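Local coordinates for aminopeptidase N family protein (Idiomarina loihiensis L2TR, PDB 4FGM) that binds a zinc ion and is probably an aminopeptidase of the M61 family, removing residues from the N-terminus of peptides, at residues W279-L290 / L408-T419; N35-I43 / L357-Q365. All blocks are in the same frame, centred on the assembly; numbering follows the deposited sequence.

Contact 1. Residues W279-L290 / L408-T419; sequences WNIKTLKPKAFL and LWHEFGKTSIGT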
loop_
_atom_site.group_PDB
_atom_site.type_symbol
_atom_site.label_atom_id
_atom_site.label_comp_id
_atom_site.label_asym_id
_atom_site.label_seq_id
_atom_site.Cartn_x
_atom_site.Cartn_y
_atom_site.Cartn_z
ATOM N N TRP A 279 -12.556 2.795 -6.444
ATOM C CA TRP A 279 -12.880 3.045 -7.838
ATOM C C TRP A 279 -11.697 2.580 -8.669
ATOM O O TRP A 279 -11.846 1.831 -9.648
ATOM C CB TRP A 279 -13.080 4.534 -8.081
ATOM C CG TRP A 279 -14.335 5.074 -7.515
ATOM C CD1 TRP A 279 -15.543 5.207 -8.156
ATOM C CD2 TRP A 279 -14.520 5.589 -6.196
ATOM N NE1 TRP A 279 -16.469 5.788 -7.311
ATOM C CE2 TRP A 279 -15.867 6.035 -6.105
ATOM C CE3 TRP A 279 -13.677 5.725 -5.082
ATOM C CZ2 TRP A 279 -16.387 6.603 -4.947
ATOM C CZ3 TRP A 279 -14.189 6.292 -3.926
ATOM C CH2 TRP A 279 -15.536 6.731 -3.866
ATOM N N ASN A 280 -10.516 3.017 -8.265
ATOM C CA ASN A 280 -9.311 2.675 -8.996
ATOM C C ASN A 280 -8.650 1.400 -8.499
ATOM O O ASN A 280 -8.040 1.407 -7.416
ATOM C CB ASN A 280 -8.368 3.869 -8.878
ATOM C CG ASN A 280 -7.331 3.945 -9.988
ATOM O OD1 ASN A 280 -7.447 3.281 -11.014
ATOM N ND2 ASN A 280 -6.311 4.798 -9.787
ATOM N N ILE A 281 -8.881 0.312 -9.241
ATOM C CA ILE A 281 -8.398 -1.043 -8.972
ATOM C C ILE A 281 -9.395 -2.067 -8.491
ATOM O O ILE A 281 -9.171 -3.272 -8.684
ATOM C CB ILE A 281 -7.171 -1.083 -8.018
ATOM C CG1 ILE A 281 -6.344 -2.343 -8.313
ATOM C CG2 ILE A 281 -7.630 -1.270 -6.584
ATOM C CD1 ILE A 281 -5.928 -2.457 -9.754
ATOM N N LYS A 282 -10.448 -1.608 -7.829
ATOM C CA LYS A 282 -11.435 -2.556 -7.354
ATOM C C LYS A 282 -12.524 -2.707 -8.407
ATOM O O LYS A 282 -13.032 -3.820 -8.603
ATOM C CB LYS A 282 -12.066 -2.115 -6.032
ATOM C CG LYS A 282 -11.196 -2.434 -4.811
ATOM C CD LYS A 282 -10.239 -3.591 -5.097
ATOM C CE LYS A 282 -10.885 -4.898 -4.755
ATOM N NZ LYS A 282 -10.233 -5.974 -5.533
ATOM N N THR A 283 -12.897 -1.607 -9.074
ATOM C CA THR A 283 -13.926 -1.673 -10.113
ATOM C C THR A 283 -13.281 -1.372 -11.461
ATOM O O THR A 283 -13.438 -2.138 -12.412
ATOM C CB THR A 283 -15.087 -0.707 -9.828
ATOM O OG1 THR A 283 -14.578 0.543 -9.343
ATOM C CG2 THR A 283 -16.027 -1.318 -8.796
ATOM N N LEU A 284 -12.563 -0.255 -11.546
ATOM C CA LEU A 284 -11.840 0.095 -12.767
ATOM C C LEU A 284 -10.543 -0.689 -12.552
ATOM O O LEU A 284 -9.873 -0.496 -11.541
ATOM C CB LEU A 284 -11.535 1.600 -12.806
ATOM C CG LEU A 284 -11.184 2.311 -14.126
ATOM C CD1 LEU A 284 -9.963 3.180 -13.899
ATOM C CD2 LEU A 284 -10.931 1.318 -15.249
ATOM N N LYS A 285 -10.195 -1.583 -13.471
ATOM C CA LYS A 285 -8.982 -2.377 -13.307
ATOM C C LYS A 285 -8.511 -2.940 -14.641
ATOM O O LYS A 285 -9.248 -2.897 -15.623
ATOM C CB LYS A 285 -9.248 -3.530 -12.330
ATOM C CG LYS A 285 -10.060 -4.678 -12.918
ATOM C CD LYS A 285 -10.424 -5.725 -11.864
ATOM C CE LYS A 285 -11.540 -5.220 -10.952
ATOM N NZ LYS A 285 -12.004 -6.251 -9.967
ATOM N N PRO A 286 -7.266 -3.459 -14.701
ATOM C CA PRO A 286 -6.781 -4.015 -15.970
ATOM C C PRO A 286 -7.487 -5.333 -16.299
ATOM O O PRO A 286 -7.923 -6.058 -15.400
ATOM C CB PRO A 286 -5.283 -4.192 -15.725
ATOM C CG PRO A 286 -5.204 -4.448 -14.256
ATOM C CD PRO A 286 -6.206 -3.473 -13.674
ATOM N N LYS A 287 -7.597 -5.634 -17.589
ATOM C CA LYS A 287 -8.261 -6.850 -18.032
ATOM C C LYS A 287 -7.578 -8.103 -17.509
ATOM O O LYS A 287 -8.218 -9.138 -17.325
ATOM C CB LYS A 287 -8.333 -6.879 -19.561
ATOM C CG LYS A 287 -9.113 -5.698 -20.120
ATOM C CD LYS A 287 -9.499 -5.872 -21.581
ATOM C CE LYS A 287 -10.290 -4.659 -22.065
ATOM N NZ LYS A 287 -10.833 -4.832 -23.438
ATOM N N ALA A 288 -6.279 -8.005 -17.257
ATOM C CA ALA A 288 -5.522 -9.143 -16.744
ATOM C C ALA A 288 -6.057 -9.572 -15.380
ATOM O O ALA A 288 -5.785 -10.678 -14.925
ATOM C CB ALA A 288 -4.042 -8.782 -16.642
ATOM N N PHE A 289 -6.822 -8.694 -14.736
ATOM C CA PHE A 289 -7.406 -8.983 -13.424
ATOM C C PHE A 289 -8.905 -9.322 -13.544
ATOM O O PHE A 289 -9.629 -9.338 -12.545
ATOM C CB PHE A 289 -7.229 -7.777 -12.477
ATOM C CG PHE A 289 -5.801 -7.515 -12.053
ATOM C CD1 PHE A 289 -4.767 -8.371 -12.425
ATOM C CD2 PHE A 289 -5.497 -6.404 -11.263
ATOM C CE1 PHE A 289 -3.456 -8.126 -12.016
ATOM C CE2 PHE A 289 -4.187 -6.149 -10.848
ATOM C CZ PHE A 289 -3.166 -7.014 -11.228
ATOM N N LEU A 290 -9.358 -9.589 -14.767
ATOM C CA LEU A 290 -10.757 -9.924 -15.023
ATOM C C LEU A 290 -10.899 -11.247 -15.780
ATOM O O LEU A 290 -11.005 -11.260 -17.005
ATOM C CB LEU A 290 -11.424 -8.799 -15.824
ATOM C CG LEU A 290 -11.628 -7.468 -15.093
ATOM C CD1 LEU A 290 -12.012 -6.380 -16.093
ATOM C CD2 LEU A 290 -12.706 -7.630 -14.022
ATOM N N LEU A 408 -13.024 7.997 -16.996
ATOM C CA LEU A 408 -12.448 6.678 -17.233
ATOM C C LEU A 408 -13.164 5.648 -16.374
ATOM O O LEU A 408 -13.352 4.507 -16.792
ATOM C CB LEU A 408 -10.950 6.662 -16.919
ATOM C CG LEU A 408 -10.031 7.261 -17.987
ATOM C CD1 LEU A 408 -8.602 7.322 -17.464
ATOM C CD2 LEU A 408 -10.098 6.418 -19.247
ATOM N N TRP A 409 -13.580 6.051 -15.177
ATOM C CA TRP A 409 -14.271 5.122 -14.296
ATOM C C TRP A 409 -15.650 4.741 -14.832
ATOM O O TRP A 409 -16.029 3.571 -14.796
ATOM C CB TRP A 409 -14.431 5.691 -12.883
ATOM C CG TRP A 409 -15.069 4.683 -11.976
ATOM C CD1 TRP A 409 -14.484 3.560 -11.455
ATOM C CD2 TRP A 409 -16.448 4.625 -11.597
ATOM N NE1 TRP A 409 -15.413 2.806 -10.786
ATOM C CE2 TRP A 409 -16.630 3.432 -10.860
ATOM C CE3 TRP A 409 -17.553 5.459 -11.821
ATOM C CZ2 TRP A 409 -17.871 3.056 -10.337
ATOM C CZ3 TRP A 409 -18.786 5.084 -11.302
ATOM C CH2 TRP A 409 -18.935 3.889 -10.572
ATOM N N HIS A 410 -16.403 5.723 -15.315
ATOM C CA HIS A 410 -17.736 5.439 -15.850
ATOM C C HIS A 410 -17.671 4.613 -17.130
ATOM O O HIS A 410 -18.546 3.788 -17.394
ATOM C CB HIS A 410 -18.487 6.740 -16.117
ATOM C CG HIS A 410 -19.041 7.378 -14.881
ATOM N ND1 HIS A 410 -20.132 6.870 -14.209
ATOM C CD2 HIS A 410 -18.649 8.474 -14.190
ATOM C CE1 HIS A 410 -20.390 7.626 -13.157
ATOM N NE2 HIS A 410 -19.504 8.606 -13.122
ATOM N N GLU A 411 -16.621 4.821 -17.916
ATOM C CA GLU A 411 -16.463 4.093 -19.164
ATOM C C GLU A 411 -15.975 2.662 -19.001
ATOM O O GLU A 411 -16.595 1.725 -19.500
ATOM C CB GLU A 411 -15.494 4.825 -20.093
ATOM C CG GLU A 411 -16.115 5.938 -20.907
ATOM C CD GLU A 411 -15.205 6.403 -22.030
ATOM O OE1 GLU A 411 -14.695 5.541 -22.784
ATOM O OE2 GLU A 411 -15.006 7.629 -22.163
ATOM N N PHE A 412 -14.865 2.495 -18.292
ATOM C CA PHE A 412 -14.274 1.177 -18.134
ATOM C C PHE A 412 -14.409 0.542 -16.761
ATOM O O PHE A 412 -14.240 -0.669 -16.627
ATOM C CB PHE A 412 -12.798 1.256 -18.520
ATOM C CG PHE A 412 -12.564 1.859 -19.876
ATOM C CD1 PHE A 412 -12.849 1.134 -21.032
ATOM C CD2 PHE A 412 -12.092 3.163 -19.999
ATOM C CE1 PHE A 412 -12.662 1.695 -22.289
ATOM C CE2 PHE A 412 -11.902 3.737 -21.259
ATOM C CZ PHE A 412 -12.189 3.000 -22.404
ATOM N N GLY A 413 -14.711 1.353 -15.750
ATOM C CA GLY A 413 -14.841 0.829 -14.402
ATOM C C GLY A 413 -16.239 0.375 -14.035
ATOM O O GLY A 413 -16.474 -0.804 -13.778
ATOM N N LYS A 414 -17.176 1.315 -14.010
ATOM C CA LYS A 414 -18.556 1.003 -13.669
ATOM C C LYS A 414 -19.102 -0.121 -14.551
ATOM O O LYS A 414 -20.008 -0.851 -14.154
ATOM C CB LYS A 414 -19.441 2.243 -13.838
ATOM C CG LYS A 414 -20.801 2.077 -13.193
ATOM C CD LYS A 414 -21.931 2.719 -13.984
ATOM C CE LYS A 414 -21.980 4.223 -13.826
ATOM N NZ LYS A 414 -23.367 4.734 -14.068
ATOM N N THR A 415 -18.532 -0.256 -15.744
ATOM C CA THR A 415 -18.957 -1.263 -16.709
ATOM C C THR A 415 -18.205 -2.587 -16.614
ATOM O O THR A 415 -18.583 -3.555 -17.274
ATOM C CB THR A 415 -18.783 -0.739 -18.139
ATOM O OG1 THR A 415 -17.400 -0.428 -18.357
ATOM C CG2 THR A 415 -19.627 0.517 -18.360
ATOM N N SER A 416 -17.143 -2.625 -15.812
ATOM C CA SER A 416 -16.334 -3.836 -15.652
ATOM C C SER A 416 -15.641 -4.244 -16.952
ATOM O O SER A 416 -15.252 -5.401 -17.125
ATOM C CB SER A 416 -17.197 -5.001 -15.155
ATOM O OG SER A 416 -17.704 -4.751 -13.855
ATOM N N ILE A 417 -15.489 -3.286 -17.857
ATOM C CA ILE A 417 -14.849 -3.527 -19.142
ATOM C C ILE A 417 -13.366 -3.840 -18.993
ATOM O O ILE A 417 -12.845 -4.744 -19.642
ATOM C CB ILE A 417 -15.010 -2.294 -20.074
ATOM C CG1 ILE A 417 -16.480 -2.131 -20.455
ATOM C CG2 ILE A 417 -14.132 -2.439 -21.310
ATOM C CD1 ILE A 417 -17.135 -3.419 -20.921
ATOM N N GLY A 418 -12.690 -3.079 -18.140
ATOM C CA GLY A 418 -11.269 -3.285 -17.930
ATOM C C GLY A 418 -10.422 -2.445 -18.866
ATOM O O GLY A 418 -10.868 -2.062 -19.950
ATOM N N THR A 419 -9.195 -2.159 -18.449
ATOM C CA THR A 419 -8.281 -1.360 -19.254
ATOM C C THR A 419 -7.121 -2.197 -19.771
ATOM O O THR A 419 -6.564 -3.014 -19.038
ATOM C CB THR A 419 -7.690 -0.186 -18.440
ATOM O OG1 THR A 419 -6.997 -0.695 -17.291
ATOM C CG2 THR A 419 -8.784 0.764 -18.001
HETATM O O HOH W 1 -12.761 -2.209 -15.223
#
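The indole of Trp-409 takes the edge of Trp-279 on one face, CD1 of Trp-279 standing 3.4 Å from CE2 of Trp-409 in a T-shaped stack with the planes at 76°. On the opposite face lie Gly-413 C and Lys-414 N, a little further along the same segment, and at the ring edge Thr-283 OG1 accepts the NE1 hydrogen at 2.8 Å, nearly straight (168°) and in the indole plane. This packs the loop that follows the zinc-binding HExxH helix, 262-277, against helix 401-413 and the turn that follows. With CG anti to the backbone N (chi1 -177°), the Trp-409 ring reaches across to the loop; NE1 of Trp-279 is itself bound to the carbonyl of Glu-217. Beside the indoles the backbones close in, Leu-284 CA 3.5 Å from Gly-413 CA. Leu-284 CD2 lies alongside Phe-412 CB and against Thr-419 CG2. Beyond the turn at 413-416, a single beta bridge pairs Pro-286 with Thr-419: Thr-419 N donates to Lys-285 O (2.9 Å), and Lys-287 N to Thr-419 O. Thr-419 OG1 turns instead to Tyr-306 and Gln-302. A water between the segments donates to Phe-412 O at 2.6 Å and to Thr-283 O, and accepts from Lys-285 N at 3.2 Å.

Contact 2. Residues N35-I43 / L357-Q365; sequences NWIPGSYLI and LAWTKFYQQ. With MAE (maleic acid), chain B.
Ring contacts carry most of this interface, in which Trp-36, Tyr-41 and Trp-359 form an aromatic cluster. Trp-359 pushes the outer edge of its indole into the face of Trp-36, CH2 lying 3.3 Å from Trp-36 CD2 and over the ring centre, with the planes almost perpendicular (87°). Trp-36 chi1 of 64° sets CG between the backbone N and the carbonyl carbon, which turns the face to this edge. Tyr-41 covers a face of Trp-359: its CB sits 3.8 Å above the centroid of the six-membered ring in a CH-pi contact, 6° off the normal, and its ring edge is turned toward the face of the same indole, in an offset edge-to-face pair.

Aliphatic and backbone packing comes next. Tyr-41 O comes within 3.2 Å of Tyr-363 CD1, and the Tyr-41 backbone runs over one face of the phenol. Leu-42 CD1 touches both Tyr-363 CB, at 3.8 Å, and Gln-364 CG.

Polar links are few. No direct hydrogen bond joins the segments, but a water accepts from Ile-43 N at 3.0 Å and donates to Trp-359 O, which Gln-364 NE2 also grips at 2.7 Å. Ser-40 OG is hydrogen-bonded to Arg-44 NH1.

Gly-39, Ser-40 and Tyr-363 belong to the pocket that holds maleic acid. Cohesion here is thus largely aromatic and apolar, joining a loop of the M61 N-terminal domain to segment 357-365 and placing residues of both segments beside the bound acid.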
loop_
_atom_site.group_PDB
_atom_site.type_symbol
_atom_site.label_atom_id
_atom_site.label_comp_id
_atom_site.label_asym_id
_atom_site.label_seq_id
_atom_site.Cartn_x
_atom_site.Cartn_y
_atom_site.Cartn_z
ATOM N N ASN A 35 -2.479 -18.438 -4.061
ATOM C CA ASN A 35 -1.077 -18.351 -3.692
ATOM C C ASN A 35 -0.662 -16.902 -3.457
ATOM O O ASN A 35 0.469 -16.631 -3.054
ATOM C CB ASN A 35 -0.195 -19.017 -4.746
ATOM C CG ASN A 35 -0.262 -20.520 -4.672
ATOM O OD1 ASN A 35 -0.288 -21.086 -3.583
ATOM N ND2 ASN A 35 -0.283 -21.179 -5.826
ATOM N N TRP A 36 -1.590 -15.981 -3.712
ATOM C CA TRP A 36 -1.369 -14.560 -3.476
ATOM C C TRP A 36 -2.717 -13.868 -3.340
ATOM O O TRP A 36 -3.726 -14.378 -3.812
ATOM C CB TRP A 36 -0.547 -13.913 -4.595
ATOM C CG TRP A 36 -1.178 -13.896 -5.955
ATOM C CD1 TRP A 36 -1.234 -14.933 -6.847
ATOM C CD2 TRP A 36 -1.778 -12.771 -6.611
ATOM N NE1 TRP A 36 -1.821 -14.519 -8.018
ATOM C CE2 TRP A 36 -2.161 -13.195 -7.905
ATOM C CE3 TRP A 36 -2.017 -11.442 -6.241
ATOM C CZ2 TRP A 36 -2.778 -12.340 -8.828
ATOM C CZ3 TRP A 36 -2.634 -10.588 -7.165
ATOM C CH2 TRP A 36 -3.002 -11.044 -8.443
ATOM N N ILE A 37 -2.742 -12.711 -2.684
ATOM C CA ILE A 37 -3.991 -11.987 -2.491
ATOM C C ILE A 37 -4.055 -10.720 -3.331
ATOM O O ILE A 37 -3.098 -9.947 -3.375
ATOM C CB ILE A 37 -4.200 -11.607 -1.000
ATOM C CG1 ILE A 37 -5.488 -10.793 -0.852
ATOM C CG2 ILE A 37 -2.996 -10.827 -0.482
ATOM C CD1 ILE A 37 -5.881 -10.477 0.572
ATOM N N PRO A 38 -5.193 -10.496 -4.014
ATOM C CA PRO A 38 -5.371 -9.308 -4.857
ATOM C C PRO A 38 -4.934 -8.036 -4.143
ATOM O O PRO A 38 -5.227 -7.846 -2.970
ATOM C CB PRO A 38 -6.873 -9.322 -5.167
ATOM C CG PRO A 38 -7.159 -10.804 -5.285
ATOM C CD PRO A 38 -6.366 -11.393 -4.106
ATOM N N GLY A 39 -4.218 -7.175 -4.859
ATOM C CA GLY A 39 -3.769 -5.927 -4.276
ATOM C C GLY A 39 -2.362 -5.973 -3.715
ATOM O O GLY A 39 -1.791 -4.939 -3.441
ATOM N N SER A 40 -1.807 -7.166 -3.542
ATOM C CA SER A 40 -0.456 -7.321 -3.013
ATOM C C SER A 40 0.224 -8.321 -3.939
ATOM O O SER A 40 0.093 -9.541 -3.781
ATOM C CB SER A 40 -0.511 -7.857 -1.584
ATOM O OG SER A 40 0.759 -7.791 -0.971
ATOM N N TYR A 41 0.968 -7.787 -4.898
ATOM C CA TYR A 41 1.610 -8.605 -5.911
ATOM C C TYR A 41 2.886 -9.319 -5.527
ATOM O O TYR A 41 3.969 -8.997 -6.013
ATOM C CB TYR A 41 1.802 -7.739 -7.156
ATOM C CG TYR A 41 0.560 -6.901 -7.413
ATOM C CD1 TYR A 41 -0.644 -7.506 -7.788
ATOM C CD2 TYR A 41 0.557 -5.526 -7.165
ATOM C CE1 TYR A 41 -1.820 -6.763 -7.904
ATOM C CE2 TYR A 41 -0.611 -4.777 -7.273
ATOM C CZ TYR A 41 -1.795 -5.403 -7.642
ATOM O OH TYR A 41 -2.954 -4.670 -7.739
ATOM N N LEU A 42 2.729 -10.311 -4.654
ATOM C CA LEU A 42 3.829 -11.142 -4.183
ATOM C C LEU A 42 3.292 -12.538 -3.848
ATOM O O LEU A 42 2.336 -12.684 -3.075
ATOM C CB LEU A 42 4.480 -10.530 -2.938
ATOM C CG LEU A 42 5.651 -11.331 -2.350
ATOM C CD1 LEU A 42 6.829 -11.341 -3.335
ATOM C CD2 LEU A 42 6.076 -10.726 -1.021
ATOM N N ILE A 43 3.895 -13.561 -4.443
ATOM C CA ILE A 43 3.477 -14.927 -4.184
ATOM C C ILE A 43 3.775 -15.174 -2.710
ATOM O O ILE A 43 4.925 -15.041 -2.281
ATOM C CB ILE A 43 4.279 -15.933 -5.038
ATOM C CG1 ILE A 43 3.993 -15.705 -6.518
ATOM C CG2 ILE A 43 3.929 -17.354 -4.636
ATOM C CD1 ILE A 43 2.545 -15.894 -6.896
ATOM N N LEU A 357 7.295 -6.278 -13.372
ATOM C CA LEU A 357 8.094 -7.118 -12.490
ATOM C C LEU A 357 7.851 -6.823 -11.009
ATOM O O LEU A 357 8.754 -6.981 -10.183
ATOM C CB LEU A 357 9.586 -6.940 -12.796
ATOM C CG LEU A 357 10.296 -7.735 -13.902
ATOM C CD1 LEU A 357 9.336 -8.675 -14.596
ATOM C CD2 LEU A 357 10.929 -6.763 -14.891
ATOM N N ALA A 358 6.640 -6.401 -10.660
ATOM C CA ALA A 358 6.349 -6.103 -9.262
ATOM C C ALA A 358 6.627 -7.324 -8.391
ATOM O O ALA A 358 7.170 -7.200 -7.289
ATOM C CB ALA A 358 4.905 -5.663 -9.103
ATOM N N TRP A 359 6.276 -8.498 -8.914
ATOM C CA TRP A 359 6.443 -9.772 -8.217
ATOM C C TRP A 359 7.854 -10.091 -7.743
ATOM O O TRP A 359 8.035 -10.816 -6.768
ATOM C CB TRP A 359 5.963 -10.918 -9.109
ATOM C CG TRP A 359 4.610 -10.689 -9.669
ATOM C CD1 TRP A 359 4.302 -10.034 -10.828
ATOM C CD2 TRP A 359 3.364 -11.040 -9.060
ATOM N NE1 TRP A 359 2.939 -9.952 -10.977
ATOM C CE2 TRP A 359 2.338 -10.560 -9.908
ATOM C CE3 TRP A 359 3.014 -11.712 -7.878
ATOM C CZ2 TRP A 359 0.975 -10.729 -9.608
ATOM C CZ3 TRP A 359 1.657 -11.883 -7.580
ATOM C CH2 TRP A 359 0.655 -11.391 -8.448
ATOM N N THR A 360 8.852 -9.559 -8.433
ATOM C CA THR A 360 10.235 -9.817 -8.069
ATOM C C THR A 360 11.025 -8.544 -7.780
ATOM O O THR A 360 11.437 -8.294 -6.644
ATOM C CB THR A 360 10.948 -10.586 -9.188
ATOM O OG1 THR A 360 10.783 -9.881 -10.425
ATOM C CG2 THR A 360 10.367 -11.985 -9.326
ATOM N N LYS A 361 11.230 -7.740 -8.814
ATOM C CA LYS A 361 11.988 -6.506 -8.678
ATOM C C LYS A 361 11.498 -5.566 -7.588
ATOM O O LYS A 361 12.299 -5.013 -6.841
ATOM C CB LYS A 361 12.013 -5.764 -10.008
ATOM C CG LYS A 361 12.891 -6.426 -11.040
ATOM C CD LYS A 361 14.360 -6.213 -10.738
ATOM C CE LYS A 361 15.221 -6.742 -11.881
ATOM N NZ LYS A 361 16.659 -6.416 -11.688
ATOM N N PHE A 362 10.189 -5.383 -7.483
ATOM C CA PHE A 362 9.665 -4.469 -6.478
ATOM C C PHE A 362 9.372 -5.108 -5.125
ATOM O O PHE A 362 9.931 -4.693 -4.120
ATOM C CB PHE A 362 8.412 -3.766 -7.010
ATOM C CG PHE A 362 8.020 -2.554 -6.217
ATOM C CD1 PHE A 362 7.112 -2.655 -5.164
ATOM C CD2 PHE A 362 8.581 -1.311 -6.504
ATOM C CE1 PHE A 362 6.767 -1.531 -4.407
ATOM C CE2 PHE A 362 8.247 -0.178 -5.752
ATOM C CZ PHE A 362 7.338 -0.288 -4.703
ATOM N N TYR A 363 8.508 -6.117 -5.095
ATOM C CA TYR A 363 8.158 -6.765 -3.828
ATOM C C TYR A 363 9.268 -7.586 -3.175
ATOM O O TYR A 363 9.182 -7.921 -2.002
ATOM C CB TYR A 363 6.906 -7.638 -3.991
ATOM C CG TYR A 363 5.619 -6.851 -3.893
ATOM C CD1 TYR A 363 5.086 -6.199 -5.003
ATOM C CD2 TYR A 363 4.950 -6.733 -2.673
ATOM C CE1 TYR A 363 3.918 -5.450 -4.899
ATOM C CE2 TYR A 363 3.788 -5.990 -2.557
ATOM C CZ TYR A 363 3.272 -5.349 -3.672
ATOM O OH TYR A 363 2.106 -4.619 -3.553
ATOM N N GLN A 364 10.300 -7.922 -3.935
ATOM C CA GLN A 364 11.416 -8.678 -3.387
ATOM C C GLN A 364 12.671 -7.812 -3.498
ATOM O O GLN A 364 13.789 -8.321 -3.546
ATOM C CB GLN A 364 11.601 -9.992 -4.154
ATOM C CG GLN A 364 10.454 -10.983 -3.982
ATOM C CD GLN A 364 10.667 -12.277 -4.753
ATOM O OE1 GLN A 364 11.663 -12.979 -4.550
ATOM N NE2 GLN A 364 9.730 -12.600 -5.641
ATOM N N GLN A 365 12.467 -6.496 -3.540
ATOM C CA GLN A 365 13.565 -5.545 -3.636
ATOM C C GLN A 365 14.416 -5.609 -2.378
ATOM O O GLN A 365 13.961 -6.074 -1.332
ATOM C CB GLN A 365 13.038 -4.109 -3.820
ATOM C CG GLN A 365 12.161 -3.575 -2.671
ATOM C CD GLN A 365 11.732 -2.116 -2.876
ATOM O OE1 GLN A 365 12.350 -1.194 -2.345
ATOM N NE2 GLN A 365 10.676 -1.907 -3.666
HETATM C C1 MAE B . -1.394 -0.542 -1.985
HETATM O O1 MAE B . -0.895 -0.757 -3.144
HETATM O O2 MAE B . -2.582 -0.152 -1.917
HETATM C C2 MAE B . -0.543 -0.820 -0.806
HETATM C C3 MAE B . -0.128 -1.964 -0.267
HETATM C C4 MAE B . -0.426 -3.311 -0.743
HETATM O O3 MAE B . -1.154 -3.603 -1.711
HETATM O O4 MAE B . 0.157 -4.217 -0.113
HETATM O O HOH W 2 6.378 -12.931 -6.025
#

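In the fold
Contacts 1 and 2 lie near the zinc site, their centres about 21 Å apart, and their segments alternate along the chain. They meet directly: Phe-289 CZ, from the loop of contact 1, packs 3.6 Å from Tyr-41 CE1 of contact 2, and Ile-281 also approaches the Tyr-41 hydroxyl. Contact 2 is the nearer to the metal, with the side chain of Tyr-41 about 7 Å from the zinc ion and about 5 Å from that of Glu-307, a zinc ligand; in contact 1 the side chain of Pro-286 lies about 12 Å from the ion. Loop 279-290, just after helix 262-277 with zinc ligands His-273 and His-277, therefore joins the two interfaces, Phe-289 reaching Tyr-41, whose neighbours Gly-39 and Ser-40 line the maleic acid pocket.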